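Local coordinates for protein microbial serine proteinases; subtilisin (Bacillus subtilis, PDB 2GKO) that catalyses the hydrolysis of peptide bonds as a calcium-loaded, cold-adapted serine protease of the subtilisin family, at residues Y154-G159 with S270-R275; I176-A181 with I219-V224; T280-N285 with G304-Q309. One frame throughout, in Å; residues are numbered along the deposited sequence.

Contact 1 of 3, residues Y154-G159 with S270-R275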
# COMPACT_ATOMS: atom_id res chain seq x y z
N TYR A 154 -12.84 4.23 12.39
CA TYR A 154 -12.89 3.30 13.51
C TYR A 154 -11.53 2.64 13.73
O TYR A 154 -10.98 2.63 14.83
CB TYR A 154 -13.95 2.26 13.23
CG TYR A 154 -14.09 1.13 14.22
CD1 TYR A 154 -14.88 1.25 15.35
CD2 TYR A 154 -13.45 -0.10 13.99
CE1 TYR A 154 -15.02 0.20 16.24
CE2 TYR A 154 -13.60 -1.17 14.87
CZ TYR A 154 -14.37 -1.01 15.99
OH TYR A 154 -14.53 -2.04 16.87
N ALA A 155 -10.99 2.09 12.65
CA ALA A 155 -9.68 1.43 12.73
C ALA A 155 -8.55 2.39 13.09
O ALA A 155 -7.69 2.06 13.89
CB ALA A 155 -9.37 0.71 11.42
N TYR A 156 -8.55 3.59 12.51
CA TYR A 156 -7.53 4.59 12.77
C TYR A 156 -7.55 5.01 14.23
O TYR A 156 -6.52 5.10 14.84
CB TYR A 156 -7.74 5.80 11.87
CG TYR A 156 -6.57 6.73 11.80
CD1 TYR A 156 -6.51 7.85 12.60
CD2 TYR A 156 -5.53 6.51 10.91
CE1 TYR A 156 -5.46 8.73 12.51
CE2 TYR A 156 -4.47 7.38 10.82
CZ TYR A 156 -4.43 8.49 11.63
OH TYR A 156 -3.37 9.36 11.51
N ASP A 157 -8.74 5.20 14.78
CA ASP A 157 -8.92 5.47 16.21
C ASP A 157 -8.36 4.36 17.09
O ASP A 157 -7.90 4.62 18.20
CB ASP A 157 -10.41 5.67 16.51
CG ASP A 157 -10.69 5.80 18.00
OD1 ASP A 157 -10.41 6.90 18.53
OD2 ASP A 157 -11.15 4.87 18.72
N LYS A 158 -8.42 3.12 16.61
CA LYS A 158 -7.87 1.96 17.32
C LYS A 158 -6.36 1.77 17.11
O LYS A 158 -5.77 0.83 17.67
CB LYS A 158 -8.62 0.69 16.94
CG LYS A 158 -10.05 0.66 17.46
CD LYS A 158 -10.74 -0.62 17.08
CE LYS A 158 -11.75 -1.05 18.12
NZ LYS A 158 -11.15 -1.95 19.12
N GLY A 159 -5.74 2.66 16.35
CA GLY A 159 -4.31 2.68 16.21
C GLY A 159 -3.77 2.05 14.94
O GLY A 159 -2.55 1.89 14.78
N SER A 270 2.83 5.09 17.73
CA SER A 270 1.43 5.02 17.31
C SER A 270 1.37 5.07 15.79
O SER A 270 2.36 5.40 15.14
CB SER A 270 0.65 6.22 17.82
OG SER A 270 1.18 7.41 17.25
N ASN A 271 0.21 4.76 15.23
CA ASN A 271 -0.03 4.99 13.81
C ASN A 271 0.27 6.42 13.39
O ASN A 271 0.81 6.67 12.32
CB ASN A 271 -1.46 4.61 13.38
CG ASN A 271 -2.57 5.23 14.24
OD1 ASN A 271 -2.34 5.73 15.36
ND2 ASN A 271 -3.80 5.16 13.72
N VAL A 272 -0.10 7.37 14.24
CA VAL A 272 0.10 8.79 13.94
C VAL A 272 1.60 9.12 13.86
O VAL A 272 2.03 9.86 12.96
CB VAL A 272 -0.67 9.69 14.96
CG1 VAL A 272 -0.43 11.16 14.68
CG2 VAL A 272 -2.18 9.37 14.95
N ASP A 273 2.39 8.57 14.78
CA ASP A 273 3.85 8.71 14.75
C ASP A 273 4.48 8.18 13.47
O ASP A 273 5.35 8.81 12.88
CB ASP A 273 4.51 7.96 15.90
CG ASP A 273 4.15 8.51 17.27
OD1 ASP A 273 3.85 9.73 17.42
OD2 ASP A 273 4.15 7.75 18.26
N VAL A 274 4.05 6.99 13.03
CA VAL A 274 4.64 6.35 11.87
C VAL A 274 4.23 7.11 10.62
O VAL A 274 5.04 7.30 9.73
CB VAL A 274 4.23 4.86 11.79
CG1 VAL A 274 4.72 4.23 10.48
CG2 VAL A 274 4.76 4.11 13.01
N ARG A 275 2.98 7.55 10.58
CA ARG A 275 2.46 8.37 9.49
C ARG A 275 3.27 9.66 9.38
O ARG A 275 3.59 10.10 8.29
CB ARG A 275 1.00 8.69 9.75
CG ARG A 275 0.34 9.46 8.63
CD ARG A 275 -1.09 9.73 8.87
NE ARG A 275 -1.74 10.27 7.68
CZ ARG A 275 -3.03 10.57 7.60
NH1 ARG A 275 -3.86 10.36 8.61
NH2 ARG A 275 -3.52 11.02 6.44
O HOH W 1 -0.96 2.60 17.03
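Gly159 and Asn271 bring the two backbones together, their CA atoms 5.4 Å apart, where the end of helix 146-157 meets the start of helix 271-283. The first helix closes in a Schellman motif at Gly159, whose positive phi suits a glycine; the second opens with Ser270 and Asp273 as a capping box. Asn271 points its side chain into the junction. Its CG sits between the backbone N and the carbonyl carbon (chi1 51°), which sends ND2 to a lone pair of Tyr156 O, 2.9 Å away. The bond is bent at the hydrogen (143°) and the oxygen is tilted from the amide plane, which fits ND2 also serving Val160 O. The same ND2 lies over the centre of the Tyr156 ring, 3.5 Å above its plane. At the far end of the ring, the extended Arg275 places NH1 3.1 Å from Tyr156 OH in a fairly straight bond (161°), with the hydroxyl in the guanidinium plane and the two flat groups nearly perpendicular. CG2 of Val272 rests 3.6 Å from the same OH. One water joins Gly159 O to Asn271 N. Asn271 ND2 is thus a second donor to an oxygen already bonded to Gly159 N, tying one helix end to the next helix start, while the salt bridge from Arg275 NE to Glu225 probably balances the buried charge and NH2 to Val183 O helps fix the guanidinium plane.

Contact 2 of 3, residues I176-A181 with I219-V224. With NA (sodium ion), chain F; CA (calcium ion), chain C.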
# COMPACT_ATOMS: atom_id res chain seq x y z
N ILE A 176 -8.41 12.32 -7.31
CA ILE A 176 -8.24 11.42 -6.19
C ILE A 176 -9.56 10.80 -5.76
O ILE A 176 -10.60 11.47 -5.72
CB ILE A 176 -7.52 12.15 -5.01
CG1 ILE A 176 -7.11 11.15 -3.93
CG2 ILE A 176 -8.40 13.22 -4.41
CD1 ILE A 176 -6.38 11.78 -2.76
N GLY A 177 -9.53 9.51 -5.44
CA GLY A 177 -10.72 8.79 -5.03
C GLY A 177 -10.59 8.29 -3.61
O GLY A 177 -9.67 8.66 -2.89
N TYR A 178 -11.54 7.43 -3.25
CA TYR A 178 -11.73 6.94 -1.90
C TYR A 178 -11.43 5.43 -1.84
O TYR A 178 -11.78 4.71 -2.76
CB TYR A 178 -13.19 7.22 -1.47
CG TYR A 178 -13.48 8.68 -1.39
CD1 TYR A 178 -13.23 9.38 -0.22
CD2 TYR A 178 -13.99 9.37 -2.50
CE1 TYR A 178 -13.49 10.72 -0.15
CE2 TYR A 178 -14.24 10.71 -2.43
CZ TYR A 178 -13.99 11.39 -1.26
OH TYR A 178 -14.22 12.75 -1.19
N PRO A 179 -10.88 4.92 -0.74
CA PRO A 179 -10.62 5.64 0.51
C PRO A 179 -9.39 6.53 0.59
O PRO A 179 -9.19 7.15 1.62
CB PRO A 179 -10.49 4.49 1.52
CG PRO A 179 -9.89 3.33 0.70
CD PRO A 179 -10.55 3.48 -0.64
N GLY A 180 -8.57 6.60 -0.46
CA GLY A 180 -7.36 7.41 -0.46
C GLY A 180 -7.57 8.84 0.01
O GLY A 180 -6.76 9.35 0.79
N ALA A 181 -8.67 9.46 -0.43
CA ALA A 181 -8.93 10.86 -0.17
C ALA A 181 -9.38 11.13 1.27
O ALA A 181 -9.51 12.28 1.66
CB ALA A 181 -9.99 11.37 -1.12
N ILE A 219 -2.19 17.35 5.76
CA ILE A 219 -3.16 16.53 5.02
C ILE A 219 -4.59 16.82 5.44
O ILE A 219 -4.96 16.65 6.60
CB ILE A 219 -2.85 15.02 5.20
CG1 ILE A 219 -1.45 14.69 4.69
CG2 ILE A 219 -3.98 14.16 4.58
CD1 ILE A 219 -1.24 14.85 3.19
N GLN A 220 -5.38 17.25 4.46
CA GLN A 220 -6.81 17.34 4.56
C GLN A 220 -7.43 16.29 3.65
O GLN A 220 -6.74 15.71 2.82
CB GLN A 220 -7.31 18.73 4.12
CG GLN A 220 -6.83 19.88 5.03
CD GLN A 220 -5.52 20.52 4.61
OE1 GLN A 220 -5.10 20.45 3.47
NE2 GLN A 220 -4.87 21.20 5.57
N LYS A 221 -8.72 16.06 3.84
CA LYS A 221 -9.51 15.27 2.90
C LYS A 221 -9.25 15.77 1.48
O LYS A 221 -9.32 16.98 1.21
CB LYS A 221 -11.00 15.37 3.25
CG LYS A 221 -11.92 14.45 2.48
CD LYS A 221 -13.35 14.54 2.97
CE LYS A 221 -14.24 13.53 2.26
NZ LYS A 221 -15.69 13.54 2.74
N GLY A 222 -8.92 14.85 0.58
CA GLY A 222 -8.67 15.20 -0.82
C GLY A 222 -7.22 15.40 -1.23
O GLY A 222 -6.92 15.65 -2.40
N ASP A 223 -6.29 15.24 -0.29
CA ASP A 223 -4.86 15.40 -0.57
C ASP A 223 -4.16 14.08 -0.82
O ASP A 223 -4.36 13.10 -0.09
CB ASP A 223 -4.15 16.03 0.63
CG ASP A 223 -4.51 17.46 0.84
OD1 ASP A 223 -4.20 17.97 1.95
OD2 ASP A 223 -5.10 18.13 -0.03
N VAL A 224 -3.35 14.05 -1.87
CA VAL A 224 -2.33 13.03 -2.06
C VAL A 224 -1.25 13.26 -0.99
O VAL A 224 -0.95 14.39 -0.65
CB VAL A 224 -1.70 13.09 -3.48
CG1 VAL A 224 -0.51 12.17 -3.59
CG2 VAL A 224 -2.78 12.76 -4.57
NA NA F . -5.99 10.60 2.52
CA CA C . -3.13 20.00 2.40
O HOH W 2 -6.42 12.83 1.87
O HOH W 3 -3.75 11.17 2.00
O HOH W 4 -1.37 18.87 1.19
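Ala181 accepts a hydrogen bond from Gly222, the third residue of a type II beta turn, Gln220 to Asp223; the contact joins two loops of the subtilisin fold, those preceding strands 186-192 and 226-229. The tight part lies around this bond. Gly222 N reaches Ala181 O at 2.8 Å, in the carbonyl plane and on a lone pair, and the CA of Lys221 adds a CH...O contact to the same oxygen. Gly222 has the positive phi of its turn position, at which a CB would jam against the preceding carbonyl. Deeper in, Ile176 lays its two branches along the turn: CG2 comes to 3.5 Å from Gly222 O, while CG1, anti to the backbone N (chi1 -170°), carries CD1 to the carbonyl of Asp223 and to CG2 of Val224. Ala187 and Ala189 of strand 186-192 pack against Ile176 and Val224.

The outer side is looser: Ile176, Ala181 and Gly222 are buried, but Lys221 is exposed and meets Tyr178 through CE alone, 3.5 Å from Tyr178 OH at the ring edge. Its NZ continues to a salt bridge with Glu144.

Each segment binds its own ion. Gly180 O holds sodium with Leu182 and Ala185, and a water on that ion donates to Asp223 O, linking it to 219-224. At the two ends of the turn, Gln220 OE1 and Asp223 OD1 bind calcium together with Thr213, Asp216, Val218 and a water. Asp223 OD1, 2.3 Å from the calcium, also accepts from Gln220 N, which meets it from above the carboxylate plane.

Contact 3 of 3, residues T280-N285 with G304-Q309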
# COMPACT_ATOMS: atom_id res chain seq x y z
N THR A 280 7.57 13.04 6.92
CA THR A 280 8.90 13.65 7.02
C THR A 280 9.86 13.15 5.98
O THR A 280 10.54 13.92 5.32
CB THR A 280 9.47 13.36 8.43
OG1 THR A 280 8.66 14.03 9.39
CG2 THR A 280 10.86 13.95 8.60
N ARG A 281 9.94 11.83 5.87
CA ARG A 281 10.79 11.18 4.89
C ARG A 281 10.44 11.58 3.45
O ARG A 281 11.33 11.81 2.63
CB ARG A 281 10.68 9.67 5.03
CG ARG A 281 11.37 9.13 6.26
CD ARG A 281 11.53 7.67 6.22
NE ARG A 281 12.05 7.11 7.48
CZ ARG A 281 12.59 5.92 7.58
NH1 ARG A 281 13.02 5.49 8.76
NH2 ARG A 281 12.75 5.16 6.50
N ALA A 282 9.14 11.66 3.14
CA ALA A 282 8.70 12.07 1.82
C ALA A 282 9.16 13.50 1.54
O ALA A 282 9.64 13.80 0.46
CB ALA A 282 7.17 12.00 1.73
N SER A 283 8.99 14.37 2.54
CA SER A 283 9.25 15.80 2.38
C SER A 283 10.71 16.10 2.02
O SER A 283 10.97 17.07 1.30
CB SER A 283 8.86 16.56 3.64
OG SER A 283 7.48 16.47 3.89
N VAL A 284 11.65 15.28 2.49
CA VAL A 284 13.06 15.44 2.08
C VAL A 284 13.36 14.91 0.67
O VAL A 284 14.43 15.17 0.12
CB VAL A 284 14.05 14.85 3.11
CG1 VAL A 284 13.67 15.28 4.51
CG2 VAL A 284 14.15 13.34 3.01
N ASN A 285 12.45 14.13 0.11
CA ASN A 285 12.57 13.68 -1.27
C ASN A 285 11.43 14.25 -2.09
O ASN A 285 10.57 13.53 -2.59
CB ASN A 285 12.60 12.16 -1.35
CG ASN A 285 13.88 11.58 -0.79
OD1 ASN A 285 14.97 12.02 -1.15
ND2 ASN A 285 13.76 10.59 0.08
N GLY A 304 6.18 14.04 -1.25
CA GLY A 304 7.32 13.44 -1.92
C GLY A 304 7.36 11.93 -1.82
O GLY A 304 6.34 11.27 -1.65
N PHE A 305 8.57 11.39 -1.92
CA PHE A 305 8.82 9.96 -2.04
C PHE A 305 9.57 9.49 -0.78
O PHE A 305 10.80 9.66 -0.68
CB PHE A 305 9.65 9.73 -3.31
CG PHE A 305 10.03 8.29 -3.60
CD1 PHE A 305 10.90 7.99 -4.64
CD2 PHE A 305 9.52 7.23 -2.87
CE1 PHE A 305 11.26 6.70 -4.94
CE2 PHE A 305 9.89 5.93 -3.17
CZ PHE A 305 10.73 5.66 -4.19
N ALA A 306 8.83 8.94 0.19
CA ALA A 306 9.46 8.37 1.39
C ALA A 306 10.27 7.14 1.01
O ALA A 306 9.79 6.25 0.31
CB ALA A 306 8.44 8.05 2.44
N LYS A 307 11.52 7.10 1.48
CA LYS A 307 12.45 6.03 1.22
C LYS A 307 13.02 5.45 2.53
O LYS A 307 12.82 5.98 3.61
CB LYS A 307 13.61 6.56 0.37
CG LYS A 307 13.22 7.04 -1.03
CD LYS A 307 14.46 7.40 -1.83
CE LYS A 307 14.16 8.34 -2.99
NZ LYS A 307 15.43 8.66 -3.76
N VAL A 308 13.75 4.35 2.36
CA VAL A 308 14.49 3.72 3.44
C VAL A 308 15.66 4.61 3.88
O VAL A 308 15.95 4.71 5.07
CB VAL A 308 15.03 2.37 2.96
CG1 VAL A 308 16.02 1.74 3.97
CG2 VAL A 308 13.86 1.40 2.71
N GLN A 309 16.33 5.23 2.91
CA GLN A 309 17.57 5.97 3.18
C GLN A 309 17.73 7.11 2.17
O GLN A 309 17.20 7.04 1.05
CB GLN A 309 18.80 5.02 3.18
CG GLN A 309 19.51 4.85 1.81
CD GLN A 309 20.49 3.66 1.73
OE1 GLN A 309 20.87 3.24 0.61
NE2 GLN A 309 20.92 3.15 2.87
O HOH W 5 13.10 9.44 2.39
O HOH W 6 17.06 10.16 -1.98
O HOH W 7 16.21 9.59 1.02
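Arg281 and Asn285 reach from the end of helix 271-283 to two different carbonyls of the C-terminal segment 304-309. Arg281 runs extended past Ala306, its CB 3.8 Å from Ala306 CB, and swings NH2 to the O of Lys307 at 3.0 Å; the carbonyl oxygen lies near the guanidinium edge, 17° out of its plane. NE is engaged elsewhere, in a salt bridge with Glu277. Asn285 keeps CG anti to its carbonyl carbon (chi1 -70°), which lets ND2 approach Phe305 O almost in line with the C=O bond, though the bond is long, 3.2 Å, and bent at the hydrogen (139°). The extended Lys307 chain crosses the Asn285 side chain at about a right angle, with CG, CD and CE each 3.8 Å from Asn285 ND2, while its CG also lies over the centre of the Phe305 ring. A water links Asn285 OD1 to Lys307 NZ.

In the subtilisin fold this is where the last helix is met by the returning C-terminal tail, which packs on helices 248-265 and 8-14 through Ala306, Val308 and Phe305. The backbones are closest at Ala282 and Ala306, with CA atoms 3.8 Å apart. Phe305 N donates to Asn285 O at 3.0 Å, and Gly304 CA makes CH...O contacts to both Ala282 O and Asn285 O, so close that a CB there would clash. A leucine in place of Arg281 would probably take from Glu277 the salt bridge with NE and from the Lys307 carbonyl the NH2 donor. Another water, accepting from Lys307 N, donates to Arg281 O.

Contacts 1 and 3 share helix 271-283: contact 1 uses its first turn and contact 3 its last, with centres 20 Å apart and nearest atoms about 5 Å apart. Contact 2 touches the helix through contact 1, Arg275 NH2 packing 3.7 Å from Ile219 CG2, and the Arg275 side chain lies about 5 Å from the sodium ion that Gly180 helps bind. Contacts 2 and 3 stay separate, about 7 Å at their nearest atoms, yet each lies close to a calcium ion: contact 2 supplies two ligands of one, and Gly304 is about 6 Å from another. The phenylmethanesulfonic acid bound in the active-site pocket is about 11 Å from the Ile176 side chain.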